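DNA repair protein RAD7 (PDB 5ZB2) acts in the global genome repair complex, which promotes nucleotide excision repair of damage in nontranscribed DNA, and interacts through this LRR-containing part with Elc1. Local coordinates at residues K240-G245 against V270-E275; I297-R302 against R325-N330. One frame throughout, in Å; residues are numbered along the deposited sequence.

Contact 1: K240-G245 against V270-E275; sequences KLVLNG and VLSLEE
N244 and S272 meet through a short bond in which the hydroxyl OG donates to the amide OD1 at 2.6 Å. It arrives in the carbonyl plane on a lone pair, with a C=O...donor angle of 123°. OD1 also accepts a hydrogen bond from the backbone N of E274, 3.2 Å away and tilted from that plane, so two donors grip one buried oxygen. The torsion of N244 puts the amide there: CG stands anti to the carbonyl carbon (chi1 -56°), which swings OD1 toward segment 270-275. The amide then lies stacked on the E274 carboxylate, the two planes 17° apart. Its other end, ND2, donates to E214 on the preceding strand and to a water, while the E274 carboxylate is taken up by R302 and S300.

The backbone groups are paired in parallel fashion. L241 N donates to V270 O, S272 N to L241 O, and L243 N to S272 O at 2.8 Å. Past the regular strands, G245 N still reaches E274 O (2.9 Å), and one water donates to both L243 O and E274 O. On the face opposite V242 and S272, L241 CD2 packs against L271 CD1 at 4.0 Å, both leucines pointing the same way. Parallel strands in register, leucines inward and an asparagine side chain bonding to the next turn's backbone are characteristic of the leucine-rich repeat solenoid.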
loop_
_atom_site.group_PDB
_atom_site.type_symbol
_atom_site.label_atom_id
_atom_site.label_comp_id
_atom_site.label_asym_id
_atom_site.label_seq_id
_atom_site.Cartn_x
_atom_site.Cartn_y
_atom_site.Cartn_z
ATOM N N LYS A 240 23.110 27.240 15.062
ATOM C CA LYS A 240 23.408 25.883 15.512
ATOM C C LYS A 240 24.640 25.385 14.777
ATOM O O LYS A 240 24.616 25.247 13.550
ATOM C CB LYS A 240 22.217 24.950 15.260
ATOM C CG LYS A 240 22.459 23.489 15.623
ATOM C CD LYS A 240 21.212 22.650 15.370
ATOM C CE LYS A 240 21.349 21.241 15.917
ATOM N NZ LYS A 240 20.088 20.465 15.756
ATOM N N LEU A 241 25.709 25.108 15.523
ATOM C CA LEU A 241 26.930 24.541 14.959
ATOM C C LEU A 241 27.280 23.264 15.708
ATOM O O LEU A 241 27.528 23.299 16.919
ATOM C CB LEU A 241 28.087 25.541 15.035
ATOM C CG LEU A 241 29.419 25.046 14.465
ATOM C CD1 LEU A 241 29.294 24.762 12.978
ATOM C CD2 LEU A 241 30.528 26.054 14.733
ATOM N N VAL A 242 27.316 22.146 14.986
ATOM C CA VAL A 242 27.608 20.837 15.562
ATOM C C VAL A 242 28.681 20.177 14.707
ATOM O O VAL A 242 28.443 19.868 13.533
ATOM C CB VAL A 242 26.352 19.951 15.643
ATOM C CG1 VAL A 242 26.707 18.521 16.077
ATOM C CG2 VAL A 242 25.339 20.550 16.617
ATOM N N LEU A 243 29.860 19.964 15.291
ATOM C CA LEU A 243 30.976 19.287 14.626
ATOM C C LEU A 243 31.515 18.245 15.605
ATOM O O LEU A 243 32.372 18.555 16.438
ATOM C CB LEU A 243 32.059 20.274 14.209
ATOM C CG LEU A 243 31.649 21.401 13.258
ATOM C CD1 LEU A 243 32.762 22.441 13.153
ATOM C CD2 LEU A 243 31.298 20.841 11.885
ATOM N N ASN A 244 31.019 17.015 15.498
ATOM C CA ASN A 244 31.404 15.934 16.396
ATOM C C ASN A 244 32.235 14.900 15.647
ATOM O O ASN A 244 31.911 14.525 14.517
ATOM C CB ASN A 244 30.172 15.264 17.010
ATOM C CG ASN A 244 29.269 16.246 17.737
ATOM O OD1 ASN A 244 29.713 17.299 18.199
ATOM N ND2 ASN A 244 27.989 15.904 17.842
ATOM N N GLY A 245 33.308 14.440 16.286
ATOM C CA GLY A 245 34.164 13.441 15.683
ATOM C C GLY A 245 35.050 13.939 14.564
ATOM O O GLY A 245 35.700 13.122 13.904
ATOM N N VAL A 270 22.993 26.645 19.937
ATOM C CA VAL A 270 23.489 25.287 20.130
ATOM C C VAL A 270 24.906 25.215 19.581
ATOM O O VAL A 270 25.157 25.623 18.443
ATOM C CB VAL A 270 22.589 24.249 19.434
ATOM C CG1 VAL A 270 23.166 22.840 19.591
ATOM C CG2 VAL A 270 21.170 24.320 19.981
ATOM N N LEU A 271 25.827 24.679 20.379
ATOM C CA LEU A 271 27.224 24.556 19.980
ATOM C C LEU A 271 27.763 23.235 20.496
ATOM O O LEU A 271 27.700 22.967 21.699
ATOM C CB LEU A 271 28.064 25.720 20.519
ATOM C CG LEU A 271 29.557 25.619 20.194
ATOM C CD1 LEU A 271 29.787 25.785 18.695
ATOM C CD2 LEU A 271 30.367 26.636 20.985
ATOM N N SER A 272 28.313 22.421 19.597
ATOM C CA SER A 272 28.876 21.131 19.977
ATOM C C SER A 272 30.143 20.860 19.180
ATOM O O SER A 272 30.128 20.923 17.947
ATOM C CB SER A 272 27.863 20.000 19.753
ATOM O OG SER A 272 28.456 18.731 19.988
ATOM N N LEU A 273 31.224 20.523 19.886
ATOM C CA LEU A 273 32.522 20.269 19.265
ATOM C C LEU A 273 33.142 19.006 19.867
ATOM O O LEU A 273 34.269 18.995 20.344
ATOM C CB LEU A 273 33.456 21.464 19.446
ATOM C CG LEU A 273 32.969 22.826 18.954
ATOM C CD1 LEU A 273 33.968 23.905 19.342
ATOM C CD2 LEU A 273 32.760 22.807 17.451
ATOM N N GLU A 274 32.406 17.903 19.826
ATOM C CA GLU A 274 32.802 16.709 20.558
ATOM C C GLU A 274 33.963 15.988 19.875
ATOM O O GLU A 274 34.060 15.958 18.646
ATOM C CB GLU A 274 31.602 15.776 20.705
ATOM C CG GLU A 274 30.420 16.429 21.414
ATOM C CD GLU A 274 29.273 15.462 21.659
ATOM O OE1 GLU A 274 29.362 14.300 21.207
ATOM O OE2 GLU A 274 28.285 15.865 22.304
ATOM N N GLU A 275 34.856 15.424 20.694
ATOM C CA GLU A 275 35.965 14.570 20.264
ATOM C C GLU A 275 37.061 15.321 19.510
ATOM O O GLU A 275 37.822 14.708 18.758
ATOM C CB GLU A 275 35.465 13.396 19.408
ATOM C CG GLU A 275 34.740 12.319 20.208
ATOM C CD GLU A 275 34.332 11.128 19.360
ATOM O OE1 GLU A 275 34.827 11.001 18.218
ATOM O OE2 GLU A 275 33.514 10.319 19.835
HETATM O O HOH W 1 34.808 17.475 16.246
HETATM O O HOH W 2 25.678 16.847 19.847
#

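Contact 2: I297-R302 against R325-N330; sequences IECSFR and RSLNLN
I297 and R325 open the contact where the two segments come together: I297 O accepts from R325 N at 2.8 Å, and S326 N adds a weak second bond to the same oxygen. Beside this pair I297 CG2 touches R325 CG at 3.7 Å, the two side chains crossing at an angle. C299 N donates to S326 O, N328 N to C299 O, and F301 N to N328 O at 2.9 Å, the last with an N-H...O angle of 175°.

N328 can be followed outward from the strand. Its CB lies against S300, 3.4 Å from OG and 3.7 Å from CB. With CG anti to the backbone N (chi1 -176°), the amide runs beside its own carbonyl carbon, and CG comes within 4.0 Å of R302 CB. At the tip OD1 turns back to its own segment and accepts from N330 N at 2.8 Å, almost in line with the carbonyl, which makes an Asx turn where the strand ends. ND2 rests near R302 CB and S300 OG, although the strongest polar partner of that hydroxyl is E274, and R302 N adds a weak bond. Successive parallel strands 298-300 and 326-328, connected through helix 309-320, give the solenoid geometry of leucine-rich repeats, and the residues on the far face from N328 point into its core. There L327 CD1 packs on C299 CB, and L329 CD2 meets the F301 ring at its edge, near the ring plane. Helix 309-320 closes over this side, with L315 touching C299 and F301, and I312 touching F301 and L329. At the end of the Asx turn, N330 lies beside R302: R302 CG rests on N330 CB at 3.9 Å, while the N330 amide bonds to D352.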
loop_
_atom_site.group_PDB
_atom_site.type_symbol
_atom_site.label_atom_id
_atom_site.label_comp_id
_atom_site.label_asym_id
_atom_site.label_seq_id
_atom_site.Cartn_x
_atom_site.Cartn_y
_atom_site.Cartn_z
ATOM N N ILE A 297 21.758 27.839 24.449
ATOM C CA ILE A 297 20.872 26.965 25.203
ATOM C C ILE A 297 21.530 25.624 25.497
ATOM O O ILE A 297 21.332 25.053 26.570
ATOM C CB ILE A 297 19.547 26.778 24.429
ATOM C CG1 ILE A 297 18.815 28.115 24.281
ATOM C CG2 ILE A 297 18.648 25.742 25.097
ATOM C CD1 ILE A 297 18.418 28.771 25.592
ATOM N N GLU A 298 22.319 25.118 24.553
ATOM C CA GLU A 298 22.932 23.807 24.663
ATOM C C GLU A 298 24.380 23.902 24.219
ATOM O O GLU A 298 24.683 24.525 23.196
ATOM C CB GLU A 298 22.178 22.783 23.807
ATOM C CG GLU A 298 22.631 21.348 23.983
ATOM C CD GLU A 298 21.877 20.398 23.071
ATOM O OE1 GLU A 298 22.531 19.641 22.323
ATOM O OE2 GLU A 298 20.628 20.424 23.092
ATOM N N CYS A 299 25.273 23.286 24.991
ATOM C CA CYS A 299 26.694 23.300 24.672
ATOM C C CYS A 299 27.325 21.991 25.125
ATOM O O CYS A 299 27.086 21.550 26.253
ATOM C CB CYS A 299 27.395 24.483 25.341
ATOM S SG CYS A 299 29.145 24.608 24.933
ATOM N N SER A 300 28.131 21.385 24.254
ATOM C CA SER A 300 28.820 20.139 24.572
ATOM C C SER A 300 30.273 20.206 24.129
ATOM O O SER A 300 30.565 20.592 22.992
ATOM C CB SER A 300 28.144 18.938 23.910
ATOM O OG SER A 300 28.898 17.755 24.140
ATOM N N PHE A 301 31.174 19.818 25.030
ATOM C CA PHE A 301 32.590 19.651 24.731
ATOM C C PHE A 301 33.043 18.221 25.012
ATOM O O PHE A 301 34.210 17.982 25.328
ATOM C CB PHE A 301 33.437 20.639 25.534
ATOM C CG PHE A 301 33.106 22.083 25.276
ATOM C CD1 PHE A 301 33.248 22.625 24.012
ATOM C CD2 PHE A 301 32.669 22.901 26.306
ATOM C CE1 PHE A 301 32.947 23.957 23.774
ATOM C CE2 PHE A 301 32.371 24.235 26.075
ATOM C CZ PHE A 301 32.508 24.761 24.810
ATOM N N ARG A 302 32.127 17.260 24.888
ATOM C CA ARG A 302 32.430 15.864 25.183
ATOM C C ARG A 302 33.720 15.428 24.502
ATOM O O ARG A 302 33.851 15.517 23.277
ATOM C CB ARG A 302 31.270 14.969 24.735
ATOM C CG ARG A 302 31.475 13.486 25.048
ATOM C CD ARG A 302 30.319 12.627 24.548
ATOM N NE ARG A 302 30.242 12.642 23.092
ATOM C CZ ARG A 302 31.020 11.922 22.291
ATOM N NH1 ARG A 302 31.946 11.115 22.798
ATOM N NH2 ARG A 302 30.876 12.012 20.976
ATOM N N ARG A 325 20.865 25.609 29.313
ATOM C CA ARG A 325 19.957 24.642 29.917
ATOM C C ARG A 325 20.558 23.250 30.045
ATOM O O ARG A 325 20.163 22.502 30.942
ATOM C CB ARG A 325 18.659 24.544 29.102
ATOM C CG ARG A 325 18.051 25.892 28.719
ATOM C CD ARG A 325 17.820 26.782 29.927
ATOM N NE ARG A 325 17.457 28.147 29.547
ATOM C CZ ARG A 325 16.215 28.623 29.495
ATOM N NH1 ARG A 325 15.177 27.855 29.800
ATOM N NH2 ARG A 325 16.012 29.881 29.136
ATOM N N SER A 326 21.496 22.886 29.170
ATOM C CA SER A 326 22.240 21.641 29.298
ATOM C C SER A 326 23.685 21.888 28.894
ATOM O O SER A 326 23.955 22.619 27.936
ATOM C CB SER A 326 21.633 20.517 28.444
ATOM O OG SER A 326 21.684 20.825 27.068
ATOM N N LEU A 327 24.609 21.276 29.632
ATOM C CA LEU A 327 26.038 21.459 29.420
ATOM C C LEU A 327 26.728 20.116 29.586
ATOM O O LEU A 327 26.482 19.410 30.568
ATOM C CB LEU A 327 26.613 22.480 30.408
ATOM C CG LEU A 327 28.102 22.809 30.281
ATOM C CD1 LEU A 327 28.384 23.574 28.996
ATOM C CD2 LEU A 327 28.569 23.601 31.489
ATOM N N ASN A 328 27.592 19.769 28.636
ATOM C CA ASN A 328 28.264 18.473 28.613
ATOM C C ASN A 328 29.769 18.695 28.676
ATOM O O ASN A 328 30.373 19.165 27.706
ATOM C CB ASN A 328 27.879 17.688 27.359
ATOM C CG ASN A 328 28.469 16.290 27.333
ATOM O OD1 ASN A 328 29.469 16.004 27.997
ATOM N ND2 ASN A 328 27.854 15.411 26.552
ATOM N N LEU A 329 30.373 18.343 29.814
ATOM C CA LEU A 329 31.813 18.439 30.022
ATOM C C LEU A 329 32.472 17.065 30.091
ATOM O O LEU A 329 33.582 16.935 30.621
ATOM C CB LEU A 329 32.105 19.226 31.300
ATOM C CG LEU A 329 31.450 20.608 31.403
ATOM C CD1 LEU A 329 31.654 21.173 32.796
ATOM C CD2 LEU A 329 31.997 21.572 30.349
ATOM N N ASN A 330 31.816 16.047 29.546
ATOM C CA ASN A 330 32.254 14.668 29.708
ATOM C C ASN A 330 33.687 14.478 29.231
ATOM O O ASN A 330 34.044 14.864 28.115
ATOM C CB ASN A 330 31.315 13.745 28.931
ATOM C CG ASN A 330 31.618 12.278 29.146
ATOM O OD1 ASN A 330 32.657 11.770 28.723
ATOM N ND2 ASN A 330 30.693 11.581 29.787
#

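In the fold
Contacts 1 and 2 follow one another along the chain, their centres 10 Å apart, and strands 270-272 and 298-300 are neighbours, so four consecutive parallel strands run from 240-244 to 326-328. E274 of contact 1 joins them through its carboxylate: OE1 forms a salt bridge with R302 NE of contact 2 at 2.7 Å, and OE2 probably a hydrogen bond with S300 OG, also at 2.7 Å. L271 O lies 3.9 Å from C299 SG. No other protein chain touches either contact. The polyether pockets are formed by residues between W23 and K124; glycerol, probably from the crystallisation liquor, lies about 4 Å from the K240 side chain and, separately, from that of R302.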